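Local coordinates for pesticidal crystal protein Cry4Aa (Bacillus thuringiensis, PDB 2C9K), which binds midgut epithelial cells of insects and promotes their colloid-osmotic lysis, here as the three-domain toxin core that is active against mosquito larvae, at residues L149-L154 / A241-Y246; Y193-V198 / N562-D567; G493-D498 / I602-F607. All blocks are in the same frame, centred on the assembly; numbering follows the deposited sequence.

Interaction 1. Residues L149-L154 / A241-Y246; sequences LHLTVL and ALFPNY
Leu151 meets two aromatic rings, Phe243 and Tyr246. This is the close-packed part of the contact. Its CD1 methyl sits over the centre of the Phe243 ring, 3.3 Å from the ring centroid and 11° off the normal, a CH-pi contact. CB of the same leucine lies over one face of Tyr246, 4.2 Å from that centroid and 27° off the normal. The first torsion (chi1 -71°) leaves CB against Tyr246 and sends the branched end on to the face of Phe243.

The other side is polar and looser. Thr152 comes near the phenol end of Tyr246, with OG1 3.7 Å from CZ. Both hydroxyls have a protein partner: Asn148 O for Thr152, Asn148 ND2 for Tyr246. A water modelled at the ring's edge, in its plane, lies between them, but its distances are too short to trust and the bridge is doubtful. All four touching residues are buried, so even this polar side is closed off from bulk solvent.

The 3-10 turn 243-246, which follows helix 222-240, is thus held against helix 140-164. That helix also packs on helices 29-37, 103-123 and 183-208, within the pore-forming helical bundle of Cry toxins.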
loop_
_atom_site.group_PDB
_atom_site.type_symbol
_atom_site.label_atom_id
_atom_site.label_comp_id
_atom_site.label_asym_id
_atom_site.label_seq_id
_atom_site.Cartn_x
_atom_site.Cartn_y
_atom_site.Cartn_z
ATOM N N LEU A 149 -4.262 11.954 -12.367
ATOM C CA LEU A 149 -5.072 13.116 -12.716
ATOM C C LEU A 149 -5.806 12.754 -13.999
ATOM O O LEU A 149 -7.027 12.920 -14.105
ATOM C CB LEU A 149 -4.193 14.348 -12.953
ATOM C CG LEU A 149 -3.522 14.899 -11.699
ATOM C CD1 LEU A 149 -2.530 16.001 -12.053
ATOM C CD2 LEU A 149 -4.599 15.399 -10.764
ATOM N N HIS A 150 -5.054 12.240 -14.966
ATOM C CA HIS A 150 -5.631 11.844 -16.235
ATOM C C HIS A 150 -6.815 10.914 -16.004
ATOM O O HIS A 150 -7.917 11.176 -16.485
ATOM C CB HIS A 150 -4.587 11.142 -17.104
ATOM C CG HIS A 150 -5.052 10.888 -18.504
ATOM N ND1 HIS A 150 -6.213 11.432 -19.012
ATOM C CD2 HIS A 150 -4.514 10.154 -19.505
ATOM C CE1 HIS A 150 -6.374 11.041 -20.262
ATOM N NE2 HIS A 150 -5.356 10.266 -20.584
ATOM N N LEU A 151 -6.596 9.832 -15.262
ATOM C CA LEU A 151 -7.667 8.875 -14.992
ATOM C C LEU A 151 -8.879 9.511 -14.305
ATOM O O LEU A 151 -10.016 9.078 -14.518
ATOM C CB LEU A 151 -7.143 7.713 -14.134
ATOM C CG LEU A 151 -6.188 6.722 -14.809
ATOM C CD1 LEU A 151 -5.573 5.790 -13.780
ATOM C CD2 LEU A 151 -6.948 5.928 -15.867
ATOM N N THR A 152 -8.638 10.543 -13.494
ATOM C CA THR A 152 -9.718 11.208 -12.763
ATOM C C THR A 152 -10.678 12.003 -13.640
ATOM O O THR A 152 -11.887 11.990 -13.410
ATOM C CB THR A 152 -9.167 12.142 -11.672
ATOM O OG1 THR A 152 -8.229 11.428 -10.859
ATOM C CG2 THR A 152 -10.289 12.626 -10.790
ATOM N N VAL A 153 -10.153 12.704 -14.637
ATOM C CA VAL A 153 -11.023 13.473 -15.514
ATOM C C VAL A 153 -11.805 12.530 -16.417
ATOM O O VAL A 153 -12.962 12.784 -16.724
ATOM C CB VAL A 153 -10.237 14.478 -16.376
ATOM C CG1 VAL A 153 -11.155 15.097 -17.415
ATOM C CG2 VAL A 153 -9.657 15.574 -15.489
ATOM N N LEU A 154 -11.180 11.440 -16.843
ATOM C CA LEU A 154 -11.877 10.482 -17.687
ATOM C C LEU A 154 -12.999 9.808 -16.888
ATOM O O LEU A 154 -14.122 9.671 -17.373
ATOM C CB LEU A 154 -10.898 9.439 -18.216
ATOM C CG LEU A 154 -9.913 9.988 -19.244
ATOM C CD1 LEU A 154 -8.848 8.949 -19.567
ATOM C CD2 LEU A 154 -10.680 10.379 -20.498
ATOM N N ALA A 241 -2.890 0.793 -7.132
ATOM C CA ALA A 241 -3.833 -0.193 -6.598
ATOM C C ALA A 241 -5.281 0.322 -6.553
ATOM O O ALA A 241 -6.226 -0.465 -6.502
ATOM C CB ALA A 241 -3.394 -0.627 -5.208
ATOM N N LEU A 242 -5.456 1.639 -6.581
ATOM C CA LEU A 242 -6.795 2.221 -6.541
ATOM C C LEU A 242 -7.367 2.520 -7.934
ATOM O O LEU A 242 -8.574 2.745 -8.081
ATOM C CB LEU A 242 -6.777 3.508 -5.716
ATOM C CG LEU A 242 -6.185 3.356 -4.319
ATOM C CD1 LEU A 242 -6.025 4.730 -3.670
ATOM C CD2 LEU A 242 -7.082 2.455 -3.484
ATOM N N PHE A 243 -6.501 2.516 -8.948
ATOM C CA PHE A 243 -6.919 2.811 -10.321
ATOM C C PHE A 243 -8.151 2.039 -10.803
ATOM O O PHE A 243 -9.011 2.589 -11.502
ATOM C CB PHE A 243 -5.753 2.563 -11.282
ATOM C CG PHE A 243 -4.696 3.650 -11.267
ATOM C CD1 PHE A 243 -3.475 3.457 -11.915
ATOM C CD2 PHE A 243 -4.934 4.871 -10.645
ATOM C CE1 PHE A 243 -2.517 4.458 -11.945
ATOM C CE2 PHE A 243 -3.975 5.878 -10.671
ATOM C CZ PHE A 243 -2.766 5.673 -11.322
ATOM N N PRO A 244 -8.263 0.755 -10.426
ATOM C CA PRO A 244 -9.418 -0.031 -10.861
ATOM C C PRO A 244 -10.728 0.556 -10.389
ATOM O O PRO A 244 -11.774 0.267 -10.945
ATOM C CB PRO A 244 -9.147 -1.403 -10.255
ATOM C CG PRO A 244 -7.652 -1.462 -10.216
ATOM C CD PRO A 244 -7.311 -0.091 -9.690
ATOM N N ASN A 245 -10.672 1.372 -9.348
ATOM C CA ASN A 245 -11.879 1.992 -8.817
ATOM C C ASN A 245 -12.394 3.036 -9.800
ATOM O O ASN A 245 -13.563 3.415 -9.758
ATOM C CB ASN A 245 -11.589 2.656 -7.469
ATOM C CG ASN A 245 -11.096 1.671 -6.419
ATOM O OD1 ASN A 245 -10.786 2.061 -5.290
ATOM N ND2 ASN A 245 -11.021 0.390 -6.781
ATOM N N TYR A 246 -11.516 3.503 -10.684
ATOM C CA TYR A 246 -11.907 4.498 -11.669
ATOM C C TYR A 246 -12.758 3.873 -12.766
ATOM O O TYR A 246 -13.318 4.592 -13.591
ATOM C CB TYR A 246 -10.677 5.159 -12.298
ATOM C CG TYR A 246 -9.952 6.145 -11.396
ATOM C CD1 TYR A 246 -10.612 7.259 -10.864
ATOM C CD2 TYR A 246 -8.606 5.973 -11.078
ATOM C CE1 TYR A 246 -9.948 8.172 -10.035
ATOM C CE2 TYR A 246 -7.938 6.882 -10.252
ATOM C CZ TYR A 246 -8.615 7.974 -9.733
ATOM O OH TYR A 246 -7.962 8.845 -8.888
HETATM O O HOH W 1 -8.317 11.164 -8.367
#

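Interaction 2. Residues Y193-V198 / N562-D567; sequences YTNYCV and NLKYKD
Asn195 reaches from helix 183-208 to the turn at Tyr565 and carries the polar part of this contact. Its CB points toward the turn. The first torsion (chi1 -66°) swings CG to the side of the backbone N, and CG lies 4.1 Å from Tyr565 N. At the tip the amide divides its work. OD1 accepts a hydrogen bond from Tyr565 N at 3.2 Å. The bond is nearly straight, 174° at the hydrogen, and it uses a lone pair in the carbonyl plane. OD1 also rests 3.5 Å from Lys564 CB. On the other branch, Asn195 ND2 gives a hydrogen to a water at 2.8 Å, and this water accepts a second one from Lys566 N. One amide therefore serves two successive backbone N-H groups, one directly and one through water. These bonds should fix which way round the amide lies.

Thr194 supplies the apolar part. Its CG2 methyl touches Tyr565 CB at 3.9 Å, the two side chains crossing at about a right angle. The Thr194 hydroxyl is bonded back to Ile190 O in its own helix. The Tyr565 ring leads away along that helix, where it packs on Ile190 and Glu191.

Asp567 steadies the turn from within. Its OD1 takes the Lys564 N-H at 2.6 Å, met from above the carboxylate plane. The 3-10 turn 565-567 belongs to the C-terminal domain and helix 183-208 to the N-terminal bundle, so the contact is part of the interface between the first and third domains of a three-domain Cry toxin.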
loop_
_atom_site.group_PDB
_atom_site.type_symbol
_atom_site.label_atom_id
_atom_site.label_comp_id
_atom_site.label_asym_id
_atom_site.label_seq_id
_atom_site.Cartn_x
_atom_site.Cartn_y
_atom_site.Cartn_z
ATOM N N TYR A 193 -1.693 2.390 -17.811
ATOM C CA TYR A 193 -1.023 3.053 -16.700
ATOM C C TYR A 193 -0.603 2.058 -15.620
ATOM O O TYR A 193 0.501 2.136 -15.090
ATOM C CB TYR A 193 -1.939 4.127 -16.126
ATOM C CG TYR A 193 -2.029 5.344 -17.015
ATOM C CD1 TYR A 193 -3.134 6.190 -16.969
ATOM C CD2 TYR A 193 -0.985 5.674 -17.884
ATOM C CE1 TYR A 193 -3.199 7.332 -17.768
ATOM C CE2 TYR A 193 -1.043 6.818 -18.682
ATOM C CZ TYR A 193 -2.150 7.639 -18.618
ATOM O OH TYR A 193 -2.201 8.776 -19.390
ATOM N N THR A 194 -1.480 1.114 -15.303
ATOM C CA THR A 194 -1.161 0.102 -14.306
ATOM C C THR A 194 0.063 -0.696 -14.747
ATOM O O THR A 194 1.063 -0.730 -14.041
ATOM C CB THR A 194 -2.340 -0.869 -14.090
ATOM O OG1 THR A 194 -3.405 -0.182 -13.425
ATOM C CG2 THR A 194 -1.905 -2.053 -13.241
ATOM N N ASN A 195 -0.024 -1.319 -15.922
ATOM C CA ASN A 195 1.066 -2.126 -16.455
ATOM C C ASN A 195 2.387 -1.379 -16.646
ATOM O O ASN A 195 3.458 -1.972 -16.516
ATOM C CB ASN A 195 0.662 -2.763 -17.792
ATOM C CG ASN A 195 -0.465 -3.784 -17.649
ATOM O OD1 ASN A 195 -0.457 -4.609 -16.736
ATOM N ND2 ASN A 195 -1.432 -3.737 -18.567
ATOM N N TYR A 196 2.323 -0.088 -16.957
ATOM C CA TYR A 196 3.542 0.689 -17.166
ATOM C C TYR A 196 4.238 0.977 -15.848
ATOM O O TYR A 196 5.437 0.737 -15.715
ATOM C CB TYR A 196 3.241 2.011 -17.872
ATOM C CG TYR A 196 4.476 2.874 -18.052
ATOM C CD1 TYR A 196 5.451 2.540 -18.995
ATOM C CD2 TYR A 196 4.702 3.988 -17.240
ATOM C CE1 TYR A 196 6.619 3.288 -19.122
ATOM C CE2 TYR A 196 5.864 4.742 -17.360
ATOM C CZ TYR A 196 6.820 4.381 -18.303
ATOM O OH TYR A 196 7.992 5.090 -18.413
ATOM N N CYS A 197 3.488 1.505 -14.882
ATOM C CA CYS A 197 4.032 1.823 -13.563
ATOM C C CYS A 197 4.675 0.598 -12.927
ATOM O O CYS A 197 5.785 0.673 -12.395
ATOM C CB CYS A 197 2.929 2.330 -12.634
ATOM S SG CYS A 197 2.202 3.907 -13.121
ATOM N N VAL A 198 3.966 -0.525 -12.977
ATOM C CA VAL A 198 4.470 -1.753 -12.395
ATOM C C VAL A 198 5.724 -2.172 -13.135
ATOM O O VAL A 198 6.723 -2.530 -12.507
ATOM C CB VAL A 198 3.424 -2.886 -12.460
ATOM C CG1 VAL A 198 4.024 -4.177 -11.926
ATOM C CG2 VAL A 198 2.194 -2.499 -11.656
ATOM N N ASN A 562 4.254 -11.839 -11.934
ATOM C CA ASN A 562 4.126 -10.738 -12.865
ATOM C C ASN A 562 2.842 -10.746 -13.683
ATOM O O ASN A 562 2.855 -10.467 -14.882
ATOM C CB ASN A 562 5.361 -10.648 -13.778
ATOM C CG ASN A 562 5.954 -12.011 -14.114
ATOM O OD1 ASN A 562 5.261 -12.905 -14.625
ATOM N ND2 ASN A 562 7.250 -12.172 -13.836
ATOM N N LEU A 563 1.729 -11.055 -13.025
ATOM C CA LEU A 563 0.431 -11.050 -13.688
ATOM C C LEU A 563 0.109 -9.615 -14.102
ATOM O O LEU A 563 0.456 -8.657 -13.402
ATOM C CB LEU A 563 -0.670 -11.560 -12.755
ATOM C CG LEU A 563 -0.687 -13.044 -12.383
ATOM C CD1 LEU A 563 -1.949 -13.355 -11.585
ATOM C CD2 LEU A 563 -0.642 -13.893 -13.642
ATOM N N LYS A 564 -0.548 -9.463 -15.245
ATOM C CA LYS A 564 -0.893 -8.139 -15.721
ATOM C C LYS A 564 -2.274 -7.760 -15.242
ATOM O O LYS A 564 -2.999 -8.579 -14.686
ATOM C CB LYS A 564 -0.834 -8.086 -17.246
ATOM C CG LYS A 564 0.498 -8.524 -17.816
ATOM C CD LYS A 564 1.639 -7.775 -17.175
ATOM C CE LYS A 564 2.972 -8.386 -17.556
ATOM N NZ LYS A 564 4.084 -7.817 -16.742
ATOM N N TYR A 565 -2.628 -6.502 -15.456
ATOM C CA TYR A 565 -3.920 -5.983 -15.047
ATOM C C TYR A 565 -5.051 -6.771 -15.692
ATOM O O TYR A 565 -6.031 -7.108 -15.037
ATOM C CB TYR A 565 -4.028 -4.510 -15.438
ATOM C CG TYR A 565 -5.388 -3.916 -15.195
ATOM C CD1 TYR A 565 -5.760 -3.451 -13.935
ATOM C CD2 TYR A 565 -6.317 -3.839 -16.226
ATOM C CE1 TYR A 565 -7.025 -2.923 -13.714
ATOM C CE2 TYR A 565 -7.580 -3.318 -16.014
ATOM C CZ TYR A 565 -7.927 -2.865 -14.766
ATOM O OH TYR A 565 -9.189 -2.374 -14.585
ATOM N N LYS A 566 -4.917 -7.061 -16.978
ATOM C CA LYS A 566 -5.941 -7.804 -17.700
ATOM C C LYS A 566 -6.095 -9.235 -17.187
ATOM O O LYS A 566 -7.100 -9.890 -17.453
ATOM C CB LYS A 566 -5.606 -7.799 -19.195
ATOM C CG LYS A 566 -6.497 -8.665 -20.062
ATOM C CD LYS A 566 -5.957 -10.083 -20.163
ATOM C CE LYS A 566 -4.633 -10.110 -20.910
ATOM N NZ LYS A 566 -4.788 -9.573 -22.296
ATOM N N ASP A 567 -5.101 -9.705 -16.436
ATOM C CA ASP A 567 -5.105 -11.063 -15.895
ATOM C C ASP A 567 -6.107 -11.284 -14.778
ATOM O O ASP A 567 -6.469 -12.422 -14.494
ATOM C CB ASP A 567 -3.703 -11.448 -15.414
ATOM C CG ASP A 567 -2.703 -11.555 -16.557
ATOM O OD1 ASP A 567 -1.486 -11.643 -16.285
ATOM O OD2 ASP A 567 -3.138 -11.557 -17.732
HETATM O O HOH W 2 -3.292 -5.771 -19.223
#

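Interaction 3. Residues G493-D498 / I602-F607; sequences GHTGGD and IDKIEF
A classic beta bulge in strand 600-609 forms one side of this contact. Asp603 and Lys604 both face Arg524 of the adjoining strand, and their side chains turn to the loop 493-498. The main link across is a hydrogen bond from Lys604 NZ to Thr495 O, 2.8 Å long. The ammonium group lies in the carbonyl plane, on a lone pair, with a C=O...N angle of 131°. The lysine chain bends at chi2 (-81°) and again at chi4 (-61°), which curls NZ back beside its neighbour. There it forms a salt bridge with Asp603 OD1, on the syn lone pair of that oxygen. Asp603 OD2 has a second charged partner in Arg524. This carboxylate thus lies between two cations, which would probably favour its ionised form.

Thr495 is the loop residue that fits against this pair. Its CB is 3.6 Å from Asp603 OD1 and its CG2 methyl 4.0 Å from Asp603 CG. The two side chains lie alongside, running opposite ways. The Thr495 hydroxyl turns back into the loop and donates to Gly497 O at 2.7 Å, closing the turn around Gly496. A water bridges the far end, donating to Asp498 O at 2.9 Å and to Asp603 O at 3.1 Å.

The backbone of Gly496 is bonded to that of Arg261, next to strand 262-267. The loop joins strands 487-489 and 499-501, and the latter pairs antiparallel with strand 600-609. Strands 471-475 and 517-527 also pair with 600-609, while Ile605 and Phe607 pack on strand 584-591 of the other sheet. The bulge and loop thus belong to the beta sandwich of the C-terminal domain.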
loop_
_atom_site.group_PDB
_atom_site.type_symbol
_atom_site.label_atom_id
_atom_site.label_comp_id
_atom_site.label_asym_id
_atom_site.label_seq_id
_atom_site.Cartn_x
_atom_site.Cartn_y
_atom_site.Cartn_z
ATOM N N GLY A 493 2.012 -6.399 -7.759
ATOM C CA GLY A 493 2.476 -5.031 -7.695
ATOM C C GLY A 493 1.379 -4.007 -7.818
ATOM O O GLY A 493 1.533 -2.880 -7.352
ATOM N N HIS A 494 0.260 -4.396 -8.417
ATOM C CA HIS A 494 -0.836 -3.457 -8.610
ATOM C C HIS A 494 -2.137 -3.761 -7.863
ATOM O O HIS A 494 -3.141 -3.079 -8.067
ATOM C CB HIS A 494 -1.113 -3.335 -10.110
ATOM C CG HIS A 494 -1.314 -4.651 -10.794
ATOM N ND1 HIS A 494 -2.536 -5.287 -10.842
ATOM C CD2 HIS A 494 -0.440 -5.466 -11.429
ATOM C CE1 HIS A 494 -2.406 -6.436 -11.479
ATOM N NE2 HIS A 494 -1.145 -6.570 -11.846
ATOM N N THR A 495 -2.134 -4.769 -6.997
ATOM C CA THR A 495 -3.349 -5.096 -6.261
ATOM C C THR A 495 -3.365 -4.463 -4.872
ATOM O O THR A 495 -4.360 -4.550 -4.151
ATOM C CB THR A 495 -3.529 -6.617 -6.119
ATOM O OG1 THR A 495 -2.371 -7.180 -5.490
ATOM C CG2 THR A 495 -3.739 -7.258 -7.483
ATOM N N GLY A 496 -2.265 -3.821 -4.498
ATOM C CA GLY A 496 -2.203 -3.185 -3.198
ATOM C C GLY A 496 -1.764 -4.106 -2.077
ATOM O O GLY A 496 -1.629 -3.668 -0.930
ATOM N N GLY A 497 -1.539 -5.376 -2.401
ATOM C CA GLY A 497 -1.117 -6.332 -1.395
ATOM C C GLY A 497 -1.063 -7.740 -1.944
ATOM O O GLY A 497 -1.221 -7.940 -3.142
ATOM N N ASP A 498 -0.864 -8.722 -1.073
ATOM C CA ASP A 498 -0.773 -10.113 -1.503
ATOM C C ASP A 498 -2.104 -10.778 -1.841
ATOM O O ASP A 498 -3.179 -10.211 -1.597
ATOM C CB ASP A 498 -0.046 -10.924 -0.436
ATOM C CG ASP A 498 1.302 -10.326 -0.085
ATOM O OD1 ASP A 498 1.994 -9.851 -1.011
ATOM O OD2 ASP A 498 1.675 -10.334 1.108
ATOM N N ILE A 602 -6.937 -15.553 -5.455
ATOM C CA ILE A 602 -8.006 -14.711 -4.937
ATOM C C ILE A 602 -7.477 -13.365 -4.477
ATOM O O ILE A 602 -6.637 -13.291 -3.581
ATOM C CB ILE A 602 -8.711 -15.360 -3.737
ATOM C CG1 ILE A 602 -9.448 -16.624 -4.173
ATOM C CG2 ILE A 602 -9.678 -14.373 -3.130
ATOM C CD1 ILE A 602 -10.605 -16.366 -5.093
ATOM N N ASP A 603 -8.000 -12.301 -5.076
ATOM C CA ASP A 603 -7.587 -10.946 -4.738
ATOM C C ASP A 603 -8.551 -10.219 -3.796
ATOM O O ASP A 603 -8.246 -10.020 -2.616
ATOM C CB ASP A 603 -7.400 -10.146 -6.028
ATOM C CG ASP A 603 -7.115 -8.688 -5.775
ATOM O OD1 ASP A 603 -6.365 -8.387 -4.817
ATOM O OD2 ASP A 603 -7.634 -7.850 -6.546
ATOM N N LYS A 604 -9.717 -9.837 -4.310
ATOM C CA LYS A 604 -10.695 -9.108 -3.508
ATOM C C LYS A 604 -12.070 -9.782 -3.437
ATOM O O LYS A 604 -12.523 -10.410 -4.396
ATOM C CB LYS A 604 -10.899 -7.692 -4.077
ATOM C CG LYS A 604 -9.649 -6.914 -4.467
ATOM C CD LYS A 604 -8.974 -6.256 -3.287
ATOM C CE LYS A 604 -7.886 -5.273 -3.745
ATOM N NZ LYS A 604 -6.766 -5.894 -4.536
ATOM N N ILE A 605 -12.726 -9.636 -2.290
ATOM C CA ILE A 605 -14.076 -10.168 -2.080
ATOM C C ILE A 605 -14.915 -8.902 -2.071
ATOM O O ILE A 605 -14.669 -7.999 -1.272
ATOM C CB ILE A 605 -14.236 -10.851 -0.710
ATOM C CG1 ILE A 605 -13.133 -11.887 -0.491
ATOM C CG2 ILE A 605 -15.600 -11.483 -0.625
ATOM C CD1 ILE A 605 -13.094 -12.998 -1.513
ATOM N N GLU A 606 -15.894 -8.815 -2.955
ATOM C CA GLU A 606 -16.691 -7.602 -3.016
ATOM C C GLU A 606 -18.162 -7.780 -2.698
ATOM O O GLU A 606 -18.781 -8.785 -3.067
ATOM C CB GLU A 606 -16.514 -6.951 -4.388
ATOM C CG GLU A 606 -15.092 -6.473 -4.605
ATOM C CD GLU A 606 -14.859 -5.819 -5.951
ATOM O OE1 GLU A 606 -13.869 -5.060 -6.065
ATOM O OE2 GLU A 606 -15.644 -6.069 -6.889
ATOM N N PHE A 607 -18.712 -6.808 -1.985
ATOM C CA PHE A 607 -20.117 -6.841 -1.642
ATOM C C PHE A 607 -20.825 -5.708 -2.365
ATOM O O PHE A 607 -20.492 -4.535 -2.189
ATOM C CB PHE A 607 -20.313 -6.703 -0.136
ATOM C CG PHE A 607 -19.798 -7.868 0.646
ATOM C CD1 PHE A 607 -18.451 -7.948 0.997
ATOM C CD2 PHE A 607 -20.655 -8.899 1.020
ATOM C CE1 PHE A 607 -17.960 -9.046 1.718
ATOM C CE2 PHE A 607 -20.184 -9.998 1.733
ATOM C CZ PHE A 607 -18.830 -10.075 2.087
HETATM O O HOH W 3 -5.914 -10.597 -0.650
HETATM O O HOH W 4 -4.264 -7.975 -3.387
#

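Along the chain the segments come in the order 149-154, 193-198, 241-246, 493-498, 562-567 and 602-607. Interactions 1 and 2 alternate, as do 2 and 3, while interaction 1 closes before 3 opens. Their centres lie about 14 Å (1 to 2), 13 Å (2 to 3) and 17 Å (1 to 3) apart. Interaction 1 is inside the helical bundle, interaction 3 inside the C-terminal sandwich, and interaction 2 joins the two domains. Direct contacts connect all three: Pro244 packs on Tyr565, Ala241 on the loop at Thr495 and Gly496, and His494 NE2 probably hydrogen-bonds to Leu563 O. Together they form a continuous junction between the pore-forming bundle and the C-terminal domain.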